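PDB 3OYV: imelysin from Bacteroides ovatus ATCC 8483, which probably takes part in bacterial iron uptake as an imelysin-like protein of the outer membrane. Local coordinates for residues L34-A39 and G329-A334; D250-A255 and R342-L347. All coordinates share one frame; numbering follows the deposited sequence. Where two conformers were deposited one is given.

Interaction 1. Residues L34-A39 and G329-A334; sequences LLKTDA and GDDEAA
Thr37 OG1 takes a water at 2.8 Å, and that same water accepts from Ala333 N at 2.9 Å, so a single solvent molecule joins a helix side chain to a loop backbone. Thr37 OG1 also bonds to Ala33 O one turn back, which ties the hydroxyl to its own helix. This is a loop lying on the helical imelysin fold: residues 329-334, between helices 319-323 and 343-351, run along one side of helix 21-47. The loop is shaped by an Asx turn, in which Glu332 N gives a nearly straight bond (162°) to Asp330 OD1 from well above the carboxylate plane. Just beyond, Asp331 slants across the end of Lys36. Running extended from the helix and turning only at chi4 (65°), the lysine in one of its two modelled conformers brings CE to 4.1 Å from Asp331 OD2. Its NZ pairs instead with Asp250, while Asp331 OD1 is held by the hydroxyl of Tyr253. On the other side of the water the contact is apolar: Ala333 CB presses against Leu34, 3.6 Å from Leu34 CG and 3.4 Å from Leu34 CD2, the latter tighter than usual van der Waals contact.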
ATOM      1  N   LEU A  34      -9.508  -2.889 -13.433  1.00 11.09           N
ATOM      2  CA  LEU A  34     -10.113  -2.587 -12.137  1.00 11.04           C
ATOM      3  C   LEU A  34      -9.199  -1.678 -11.303  1.00 10.70           C
ATOM      4  O   LEU A  34      -9.643  -0.763 -10.637  1.00 11.91           O
ATOM      5  CB  LEU A  34     -10.431  -3.866 -11.363  1.00 10.96           C
ATOM      6  CG  LEU A  34     -11.552  -4.736 -11.941  1.00 11.31           C
ATOM      7  CD1 LEU A  34     -11.566  -6.090 -11.250  1.00 11.27           C
ATOM      8  CD2 LEU A  34     -12.915  -4.044 -11.825  1.00 12.79           C
ATOM      9  N   LEU A  35      -7.910  -1.973 -11.344  1.00 10.10           N
ATOM     10  CA  LEU A  35      -6.893  -1.191 -10.612  1.00 10.31           C
ATOM     11  C   LEU A  35      -6.824   0.249 -11.134  1.00  9.84           C
ATOM     12  O   LEU A  35      -6.646   1.195 -10.363  1.00 11.10           O
ATOM     13  CB  LEU A  35      -5.514  -1.861 -10.685  1.00 10.57           C
ATOM     14  CG  LEU A  35      -5.129  -2.907  -9.630  1.00 11.44           C
ATOM     15  CD1 LEU A  35      -3.878  -3.689 -10.038  1.00 12.74           C
ATOM     16  CD2 LEU A  35      -5.013  -2.227  -8.246  1.00 13.03           C
ATOM     17  N   LYS A  36      -6.905   0.395 -12.453  1.00  9.97           N
ATOM     18  CA  LYS A  36      -6.891   1.694 -13.118  0.60 10.82           C
ATOM     19  C   LYS A  36      -8.112   2.510 -12.697  1.00 11.26           C
ATOM     20  O   LYS A  36      -8.005   3.680 -12.320  1.00 10.57           O
ATOM     21  CB  LYS A  36      -6.843   1.450 -14.636  0.60 12.57           C
ATOM     22  CG  LYS A  36      -7.008   2.637 -15.523  0.60 12.44           C
ATOM     23  CD  LYS A  36      -6.887   2.228 -16.997  0.60 13.22           C
ATOM     24  CE  LYS A  36      -7.320   3.361 -17.912  0.60 15.72           C
ATOM     25  NZ  LYS A  36      -6.415   4.549 -17.796  0.60 16.03           N
ATOM     26  N   THR A  37      -9.278   1.888 -12.765  1.00 10.61           N
ATOM     27  CA  THR A  37     -10.512   2.547 -12.371  1.00 10.92           C
ATOM     28  C   THR A  37     -10.454   2.970 -10.907  1.00 10.78           C
ATOM     29  O   THR A  37     -10.786   4.104 -10.589  1.00 11.83           O
ATOM     30  CB  THR A  37     -11.699   1.617 -12.640  1.00 11.95           C
ATOM     31  OG1 THR A  37     -11.817   1.429 -14.064  1.00 13.34           O
ATOM     32  CG2 THR A  37     -12.995   2.206 -12.077  1.00 14.23           C
ATOM     33  N   ASP A  38     -10.056   2.055 -10.039  1.00 10.76           N
ATOM     34  CA  ASP A  38     -10.011   2.328  -8.594  1.00 10.53           C
ATOM     35  C   ASP A  38      -9.045   3.474  -8.275  1.00 10.19           C
ATOM     36  O   ASP A  38      -9.379   4.368  -7.501  1.00 10.42           O
ATOM     37  CB  ASP A  38      -9.635   1.062  -7.825  1.00 11.87           C
ATOM     38  CG  ASP A  38     -10.773   0.078  -7.709  1.00 12.49           C
ATOM     39  OD1 ASP A  38     -11.919   0.530  -7.808  1.00 14.34           O
ATOM     40  OD2 ASP A  38     -10.518  -1.140  -7.507  1.00 12.28           O
ATOM     41  N   ALA A  39      -7.821   3.437  -8.817  1.00  9.43           N
ATOM     42  CA  ALA A  39      -6.846   4.513  -8.546  1.00  9.29           C
ATOM     43  C   ALA A  39      -7.353   5.858  -9.074  1.00 10.28           C
ATOM     44  O   ALA A  39      -7.095   6.901  -8.451  1.00 10.70           O
ATOM     45  CB  ALA A  39      -5.483   4.168  -9.084  1.00 10.44           C
ATOM     46  N   GLY A 329     -12.619  -0.488 -28.049  1.00 31.66           N
ATOM     47  CA  GLY A 329     -11.915   0.655 -27.451  1.00 31.43           C
ATOM     48  C   GLY A 329     -12.316   0.983 -26.024  1.00 29.29           C
ATOM     49  O   GLY A 329     -12.238   2.130 -25.621  1.00 31.11           O
ATOM     50  N   ASP A 330     -12.726  -0.028 -25.259  1.00 26.95           N
ATOM     51  CA  ASP A 330     -13.340   0.178 -23.933  1.00 25.37           C
ATOM     52  C   ASP A 330     -12.330  -0.282 -22.890  1.00 20.93           C
ATOM     53  O   ASP A 330     -11.924  -1.452 -22.904  1.00 21.06           O
ATOM     54  CB  ASP A 330     -14.657  -0.611 -23.845  1.00 26.94           C
ATOM     55  CG  ASP A 330     -15.415  -0.399 -22.527  1.00 31.23           C
ATOM     56  OD1 ASP A 330     -14.904   0.281 -21.611  1.00 30.06           O
ATOM     57  OD2 ASP A 330     -16.542  -0.928 -22.419  1.00 34.26           O
ATOM     58  N   ASP A 331     -11.899   0.634 -22.026  1.00 18.64           N
ATOM     59  CA  ASP A 331     -10.877   0.316 -21.020  1.00 18.69           C
ATOM     60  C   ASP A 331     -11.473  -0.180 -19.692  1.00 15.93           C
ATOM     61  O   ASP A 331     -10.701  -0.536 -18.781  1.00 17.31           O
ATOM     62  CB  ASP A 331      -9.988   1.518 -20.730  1.00 21.24           C
ATOM     63  CG  ASP A 331      -8.991   1.820 -21.831  1.00 26.07           C
ATOM     64  OD1 ASP A 331      -8.654   0.940 -22.660  1.00 29.80           O
ATOM     65  OD2 ASP A 331      -8.478   2.960 -21.804  1.00 38.11           O
ATOM     66  N   GLU A 332     -12.799  -0.226 -19.581  1.00 16.79           N
ATOM     67  CA  GLU A 332     -13.442  -0.702 -18.356  0.60 16.11           C
ATOM     68  C   GLU A 332     -13.256  -2.211 -18.181  1.00 15.71           C
ATOM     69  O   GLU A 332     -13.085  -2.950 -19.141  1.00 15.62           O
ATOM     70  CB  GLU A 332     -14.931  -0.344 -18.356  0.60 19.29           C
ATOM     71  CG  GLU A 332     -15.168   1.168 -18.408  0.60 25.85           C
ATOM     72  CD  GLU A 332     -16.584   1.578 -18.018  0.60 33.72           C
ATOM     73  OE1 GLU A 332     -17.488   0.719 -17.998  0.60 33.27           O
ATOM     74  OE2 GLU A 332     -16.790   2.776 -17.732  0.60 38.75           O
ATOM     75  N   ALA A 333     -13.308  -2.677 -16.944  1.00 13.26           N
ATOM     76  CA  ALA A 333     -13.234  -4.085 -16.654  1.00 12.48           C
ATOM     77  C   ALA A 333     -14.450  -4.809 -17.226  1.00 11.92           C
ATOM     78  O   ALA A 333     -15.527  -4.237 -17.324  1.00 14.43           O
ATOM     79  CB  ALA A 333     -13.180  -4.310 -15.158  1.00 12.79           C
ATOM     80  N   ALA A 334     -14.264  -6.071 -17.581  1.00 12.34           N
ATOM     81  CA  ALA A 334     -15.355  -6.973 -17.977  1.00 14.32           C
ATOM     82  C   ALA A 334     -16.197  -7.417 -16.782  1.00 13.41           C
ATOM     83  O   ALA A 334     -17.409  -7.592 -16.903  1.00 14.63           O
ATOM     84  CB  ALA A 334     -14.790  -8.215 -18.692  1.00 15.06           C
TER
HETATM   85  O   HOH W   1     -13.193  -0.908 -14.654  1.00 21.06           O

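Interaction 2. Residues D250-A255 and R342-L347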
ATOM      1  N   ASP A 250      -2.209   3.725 -14.511  1.00 10.46           N
ATOM      2  CA  ASP A 250      -2.489   3.927 -15.937  1.00 11.04           C
ATOM      3  C   ASP A 250      -1.378   3.272 -16.761  1.00 10.13           C
ATOM      4  O   ASP A 250      -1.636   2.522 -17.712  1.00 11.78           O
ATOM      5  CB  ASP A 250      -2.605   5.428 -16.295  1.00 10.58           C
ATOM      6  CG  ASP A 250      -3.905   6.061 -15.878  1.00 11.78           C
ATOM      7  OD1 ASP A 250      -4.849   5.371 -15.439  1.00 13.73           O
ATOM      8  OD2 ASP A 250      -3.985   7.310 -15.996  1.00 15.18           O
ATOM      9  N   ALA A 251      -0.126   3.545 -16.397  1.00  9.30           N
ATOM     10  CA  ALA A 251       1.039   2.950 -17.066  1.00 10.49           C
ATOM     11  C   ALA A 251       1.043   1.426 -16.982  1.00 10.45           C
ATOM     12  O   ALA A 251       1.352   0.738 -17.961  1.00 10.65           O
ATOM     13  CB  ALA A 251       2.385   3.521 -16.538  1.00 11.11           C
ATOM     14  N   LEU A 252       0.688   0.917 -15.808  1.00  9.69           N
ATOM     15  CA  LEU A 252       0.583  -0.504 -15.589  1.00 10.65           C
ATOM     16  C   LEU A 252      -0.448  -1.152 -16.516  1.00  9.95           C
ATOM     17  O   LEU A 252      -0.232  -2.224 -17.075  1.00  9.58           O
ATOM     18  CB  LEU A 252       0.299  -0.776 -14.104  1.00 10.52           C
ATOM     19  CG  LEU A 252       0.136  -2.228 -13.663  1.00  9.03           C
ATOM     20  CD1 LEU A 252       1.327  -3.093 -13.989  1.00 11.01           C
ATOM     21  CD2 LEU A 252      -0.178  -2.230 -12.157  1.00 11.43           C
ATOM     22  N   TYR A 253      -1.596  -0.503 -16.668  1.00 10.61           N
ATOM     23  CA  TYR A 253      -2.651  -0.982 -17.573  1.00  9.55           C
ATOM     24  C   TYR A 253      -2.066  -1.099 -19.002  1.00  9.41           C
ATOM     25  O   TYR A 253      -2.250  -2.111 -19.656  1.00 10.08           O
ATOM     26  CB  TYR A 253      -3.856  -0.071 -17.519  1.00 11.04           C
ATOM     27  CG  TYR A 253      -4.960  -0.506 -18.437  1.00 11.20           C
ATOM     28  CD1 TYR A 253      -5.758  -1.603 -18.143  1.00 11.84           C
ATOM     29  CD2 TYR A 253      -5.140   0.124 -19.647  1.00 11.36           C
ATOM     30  CE1 TYR A 253      -6.787  -2.002 -19.009  1.00 13.30           C
ATOM     31  CE2 TYR A 253      -6.152  -0.254 -20.506  1.00 13.91           C
ATOM     32  CZ  TYR A 253      -6.975  -1.326 -20.181  1.00 13.29           C
ATOM     33  OH  TYR A 253      -7.956  -1.708 -21.051  1.00 16.77           O
ATOM     34  N   ASN A 254      -1.361  -0.071 -19.481  1.00  9.81           N
ATOM     35  CA  ASN A 254      -0.802  -0.128 -20.819  1.00 11.53           C
ATOM     36  C   ASN A 254       0.204  -1.261 -20.971  1.00 10.34           C
ATOM     37  O   ASN A 254       0.211  -1.964 -21.968  1.00 11.03           O
ATOM     38  CB  ASN A 254      -0.122   1.212 -21.211  1.00 11.76           C
ATOM     39  CG  ASN A 254      -1.052   2.343 -21.306  1.00 12.97           C
ATOM     40  OD1 ASN A 254      -0.997   3.275 -20.487  1.00 18.38           O
ATOM     41  ND2 ASN A 254      -1.919   2.296 -22.300  1.00 13.18           N
ATOM     42  N   ALA A 255       1.038  -1.452 -19.946  1.00  9.18           N
ATOM     43  CA  ALA A 255       2.023  -2.505 -19.979  1.00  9.56           C
ATOM     44  C   ALA A 255       1.364  -3.888 -20.050  1.00  9.75           C
ATOM     45  O   ALA A 255       1.869  -4.809 -20.738  1.00  9.69           O
ATOM     46  CB  ALA A 255       2.986  -2.426 -18.798  1.00  9.69           C
ATOM     47  N   ARG A 342      -8.751 -10.056  -7.113  1.00 12.16           N
ATOM     48  CA  ARG A 342      -8.394  -8.834  -7.842  1.00 10.84           C
ATOM     49  C   ARG A 342      -7.247  -8.128  -7.092  1.00 10.47           C
ATOM     50  O   ARG A 342      -6.615  -8.701  -6.184  1.00 11.93           O
ATOM     51  CB  ARG A 342      -9.612  -7.921  -8.010  1.00 12.07           C
ATOM     52  CG  ARG A 342     -10.123  -7.379  -6.703  1.00 11.45           C
ATOM     53  CD  ARG A 342     -11.460  -6.712  -6.870  1.00 12.64           C
ATOM     54  NE  ARG A 342     -11.444  -5.324  -7.349  1.00 11.46           N
ATOM     55  CZ  ARG A 342     -12.493  -4.646  -7.808  1.00 11.81           C
ATOM     56  NH1 ARG A 342     -13.680  -5.233  -8.039  1.00 13.10           N
ATOM     57  NH2 ARG A 342     -12.368  -3.373  -8.088  1.00 13.42           N
ATOM     58  N   GLY A 343      -7.001  -6.894  -7.495  1.00 10.36           N
ATOM     59  CA  GLY A 343      -6.043  -6.052  -6.833  1.00  9.96           C
ATOM     60  C   GLY A 343      -4.611  -6.305  -7.209  1.00  9.32           C
ATOM     61  O   GLY A 343      -4.278  -7.207  -7.992  1.00  9.92           O
ATOM     62  N   PHE A 344      -3.736  -5.519  -6.570  1.00  8.61           N
ATOM     63  CA  PHE A 344      -2.320  -5.588  -6.865  1.00  9.10           C
ATOM     64  C   PHE A 344      -1.733  -7.002  -6.753  1.00  8.63           C
ATOM     65  O   PHE A 344      -0.871  -7.383  -7.531  1.00  9.59           O
ATOM     66  CB  PHE A 344      -1.538  -4.667  -5.947  1.00  8.84           C
ATOM     67  CG  PHE A 344      -1.516  -3.211  -6.365  1.00  9.33           C
ATOM     68  CD1 PHE A 344      -0.835  -2.851  -7.516  1.00  9.74           C
ATOM     69  CD2 PHE A 344      -2.108  -2.217  -5.580  1.00  9.79           C
ATOM     70  CE1 PHE A 344      -0.731  -1.549  -7.868  1.00 10.04           C
ATOM     71  CE2 PHE A 344      -2.002  -0.882  -5.939  1.00 11.74           C
ATOM     72  CZ  PHE A 344      -1.336  -0.551  -7.118  1.00 10.85           C
ATOM     73  N   HIS A 345      -2.145  -7.757  -5.725  1.00  8.92           N
ATOM     74  CA  HIS A 345      -1.534  -9.039  -5.514  1.00  8.71           C
ATOM     75  C   HIS A 345      -2.013 -10.120  -6.493  1.00 10.35           C
ATOM     76  O   HIS A 345      -1.304 -11.066  -6.754  1.00 11.21           O
ATOM     77  CB  HIS A 345      -1.645  -9.466  -4.068  1.00 10.16           C
ATOM     78  CG  HIS A 345      -0.907  -8.546  -3.157  1.00 10.55           C
ATOM     79  ND1 HIS A 345       0.465  -8.379  -3.221  1.00 11.35           N
ATOM     80  CD2 HIS A 345      -1.348  -7.739  -2.173  1.00 10.79           C
ATOM     81  CE1 HIS A 345       0.830  -7.496  -2.305  1.00 11.83           C
ATOM     82  NE2 HIS A 345      -0.257  -7.076  -1.675  1.00 11.59           N
ATOM     83  N   THR A 346      -3.208  -9.964  -7.031  1.00 10.05           N
ATOM     84  CA  THR A 346      -3.657 -10.842  -8.120  1.00 10.16           C
ATOM     85  C   THR A 346      -2.849 -10.571  -9.375  1.00  9.90           C
ATOM     86  O   THR A 346      -2.396 -11.498 -10.028  1.00 10.41           O
ATOM     87  CB  THR A 346      -5.177 -10.730  -8.378  1.00 10.23           C
ATOM     88  OG1 THR A 346      -5.863 -11.197  -7.220  1.00 11.38           O
ATOM     89  CG2 THR A 346      -5.553 -11.614  -9.558  1.00 10.09           C
ATOM     90  N   LEU A 347      -2.638  -9.298  -9.706  1.00  9.87           N
ATOM     91  CA  LEU A 347      -1.755  -9.012 -10.836  1.00  9.39           C
ATOM     92  C   LEU A 347      -0.355  -9.509 -10.584  1.00  9.55           C
ATOM     93  O   LEU A 347       0.276 -10.031 -11.481  1.00 10.16           O
ATOM     94  CB  LEU A 347      -1.785  -7.539 -11.135  1.00 10.73           C
ATOM     95  CG  LEU A 347      -1.270  -7.115 -12.484  1.00 13.04           C
ATOM     96  CD1 LEU A 347      -1.809  -7.963 -13.640  1.00 17.13           C
ATOM     97  CD2 LEU A 347      -1.642  -5.600 -12.663  1.00 13.73           C
TER
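Leu252 and Leu347 meet tip to tip, CD2 of Leu252 lying 3.7 Å from CD2 of Leu347. Each leucine has CG anti to the backbone N (chi1 179° for Leu252 and -163° for Leu347), which sends both side chains outward between helices 223-261 and 343-351 and lets them bridge backbones whose nearest CA atoms, in these same two residues, are 10.0 Å apart. The meeting is lopsided. A single methyl of Leu347, CD2, faces the whole fork of Leu252, with CG at 3.9 Å and CD1 at 4.1 Å. Phe344 comes in more loosely from one turn earlier, its CE1 4.4 Å from Leu252 CD2, which approaches the ring obliquely; the ring also meets Trp282. Residues 343-348 carry the GxHxxE signature of imelysin-like proteins, in which His345 ND1 bonds to Glu348. His345 NE2 bonds to an unidentified molecule, probably from crystallisation. Beside it, Thr346 OG1 donates to Arg342 O at 2.8 Å from above the carbonyl plane, linking the loop residue to the helix. Between the two segments themselves only carbon touches carbon, so the contact rests on buried apolar surface and close shape fit, with nothing directional to fix the angle.

Overall arrangement
Both contacts lie on the same side of the chain's centre, about 10 Å apart between their centres, and their segments alternate along the sequence. Interaction 2 is wholly buried and apolar, packing helix 223-261 against helix 343-351. Interaction 1 sits farther out, where a partly exposed loop covers helix 21-47 through a bridging water, the lysine's carbon chain and one methyl contact. Salt bridges stitch the two together: Lys36 NZ reaches Asp250 OD1 at 2.9 Å, and Asp38 OD2 holds Arg342 NH2 at 3.0 Å. Helix 21-47 is thereby fastened to both segments of interaction 2, with Lys36 CD also packing on the Tyr253 ring and Leu34 CD2 against the Arg342 guanidinium group.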